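Local coordinates for cytokinesis protein 2 (Saccharomyces cerevisiae, PDB 4WPE) that binds phospholipids and actin filaments and, in rings that coincide with the septins and later the actin ring, mediates the cytoskeletal rearrangements of cytokinesis, at residues 22-27 with 131-136. Residues are numbered along the deposited sequence; the frame is centred on the assembly and turned at random.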
loop_
_atom_site.group_PDB
_atom_site.type_symbol
_atom_site.label_atom_id
_atom_site.label_comp_id
_atom_site.label_asym_id
_atom_site.label_seq_id
_atom_site.Cartn_x
_atom_site.Cartn_y
_atom_site.Cartn_z
ATOM N N GLY A 22 -7.567 45.695 -11.917
ATOM C CA GLY A 22 -6.609 44.933 -11.136
ATOM C C GLY A 22 -7.181 44.426 -9.827
ATOM O O GLY A 22 -6.700 43.439 -9.270
ATOM N N VAL A 23 -8.215 45.105 -9.340
ATOM C CA VAL A 23 -8.909 44.691 -8.127
ATOM C C VAL A 23 -9.576 43.331 -8.314
ATOM O O VAL A 23 -9.296 42.385 -7.579
ATOM C CB VAL A 23 -9.972 45.729 -7.709
ATOM C CG1 VAL A 23 -10.798 45.214 -6.538
ATOM C CG2 VAL A 23 -9.309 47.054 -7.360
ATOM N N ASN A 24 -10.452 43.238 -9.309
ATOM C CA ASN A 24 -11.195 42.012 -9.567
ATOM C C ASN A 24 -10.298 40.865 -10.021
ATOM O O ASN A 24 -10.607 39.696 -9.788
ATOM C CB ASN A 24 -12.285 42.275 -10.603
ATOM C CG ASN A 24 -13.318 43.269 -10.110
ATOM O OD1 ASN A 24 -13.757 43.199 -8.961
ATOM N ND2 ASN A 24 -13.698 44.212 -10.969
ATOM N N ILE A 25 -9.185 41.205 -10.662
ATOM C CA ILE A 25 -8.201 40.209 -11.066
ATOM C C ILE A 25 -7.558 39.559 -9.838
ATOM O O ILE A 25 -7.436 38.336 -9.769
ATOM C CB ILE A 25 -7.117 40.830 -11.968
ATOM C CG1 ILE A 25 -7.686 41.098 -13.361
ATOM C CG2 ILE A 25 -5.910 39.916 -12.078
ATOM C CD1 ILE A 25 -7.178 42.372 -13.994
ATOM N N LEU A 26 -7.166 40.377 -8.866
ATOM C CA LEU A 26 -6.582 39.867 -7.628
ATOM C C LEU A 26 -7.603 39.122 -6.775
ATOM O O LEU A 26 -7.302 38.066 -6.220
ATOM C CB LEU A 26 -5.968 41.004 -6.811
ATOM C CG LEU A 26 -4.687 41.617 -7.372
ATOM C CD1 LEU A 26 -4.113 42.630 -6.394
ATOM C CD2 LEU A 26 -3.674 40.532 -7.690
ATOM N N LEU A 27 -8.805 39.679 -6.662
ATOM C CA LEU A 27 -9.868 39.035 -5.900
ATOM C C LEU A 27 -10.246 37.700 -6.531
ATOM O O LEU A 27 -10.564 36.738 -5.831
ATOM C CB LEU A 27 -11.096 39.942 -5.804
ATOM C CG LEU A 27 -10.949 41.163 -4.895
ATOM C CD1 LEU A 27 -12.236 41.970 -4.862
ATOM C CD2 LEU A 27 -10.551 40.727 -3.497
ATOM N N ARG A 131 -17.710 47.620 -0.614
ATOM C CA ARG A 131 -18.274 48.779 0.066
ATOM C C ARG A 131 -17.519 50.064 -0.285
ATOM O O ARG A 131 -18.138 51.110 -0.501
ATOM C CB ARG A 131 -18.272 48.561 1.582
ATOM N N LEU A 132 -16.192 49.987 -0.356
ATOM C CA LEU A 132 -15.384 51.179 -0.614
ATOM C C LEU A 132 -15.519 51.705 -2.050
ATOM O O LEU A 132 -15.761 52.884 -2.245
ATOM C CB LEU A 132 -13.905 50.916 -0.280
ATOM C CG LEU A 132 -13.512 50.813 1.200
ATOM C CD1 LEU A 132 -12.004 50.692 1.356
ATOM C CD2 LEU A 132 -14.028 51.999 1.986
ATOM N N ARG A 133 -15.379 50.844 -3.051
ATOM C CA ARG A 133 -15.447 51.303 -4.437
ATOM C C ARG A 133 -16.883 51.658 -4.863
ATOM O O ARG A 133 -17.074 52.352 -5.879
ATOM C CB ARG A 133 -14.869 50.272 -5.411
ATOM C CG ARG A 133 -14.773 48.846 -4.903
ATOM C CD ARG A 133 -14.354 47.869 -6.017
ATOM N NE ARG A 133 -15.209 47.944 -7.203
ATOM C CZ ARG A 133 -14.982 47.293 -8.340
ATOM N NH1 ARG A 133 -13.910 46.522 -8.460
ATOM N NH2 ARG A 133 -15.821 47.417 -9.361
HETATM N N MSE A 134 -17.883 51.213 -4.100
HETATM C CA MSE A 134 -19.239 51.684 -4.323
HETATM C C MSE A 134 -19.357 53.139 -3.878
HETATM O O MSE A 134 -20.130 53.912 -4.451
HETATM C CB MSE A 134 -20.231 50.804 -3.583
HETATM C CG MSE A 134 -20.573 49.505 -4.298
HETATM SE SE MSE A 134 -21.113 49.785 -6.151
HETATM C CE MSE A 134 -19.478 49.199 -7.033
ATOM N N ASP A 135 -18.577 53.506 -2.862
ATOM C CA ASP A 135 -18.587 54.876 -2.361
ATOM C C ASP A 135 -18.082 55.843 -3.431
ATOM O O ASP A 135 -18.529 56.984 -3.495
ATOM C CB ASP A 135 -17.744 54.992 -1.091
ATOM C CG ASP A 135 -17.907 56.333 -0.400
ATOM O OD1 ASP A 135 -18.875 56.487 0.376
ATOM O OD2 ASP A 135 -17.073 57.236 -0.633
ATOM N N LYS A 136 -17.155 55.386 -4.269
ATOM C CA LYS A 136 -16.684 56.196 -5.388
ATOM C C LYS A 136 -17.749 56.271 -6.472
ATOM O O LYS A 136 -17.927 57.305 -7.114
ATOM C CB LYS A 136 -15.393 55.633 -5.982
ATOM C CG LYS A 136 -14.197 55.647 -5.052
ATOM C CD LYS A 136 -12.892 55.636 -5.840
ATOM C CE LYS A 136 -12.849 54.493 -6.841
ATOM N NZ LYS A 136 -11.637 54.565 -7.707
#
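R133 reaches from helix 76-162 to V23 and N24 near the start of helix 21-35, joining the short helix 21-35 of the F-BAR helical bundle to the long helix 76-162. The backbones stay well apart, with 10.0 Å between V23 CA and R133 CA, and between these two segments R133 alone spans the gap. Its chain is extended about chi2 (173°) and bends at chi3 (-54°), which carries the guanidinium to helix 21-35, where NH1 does most of the touching. V23 meets it from the opposite direction: CG1, anti to the backbone N, sits in the guanidinium plane at its edge, 3.9 Å from NH1. N24 approaches on a slant, its amide plane turned 42° from the guanidinium. V23 also packs against W208 and W212 of helix 170-259 and I129 of helix 76-162, so the arginine lies beside a hydrophobic seam where three helices meet. R133 also touches D20 in the loop before helix 21-35. The amide nitrogen N24 ND2 lies 3.4 Å from R133 NH1, two donors side by side, and N24 OD1 is likewise 3.4 Å from R133 NH1.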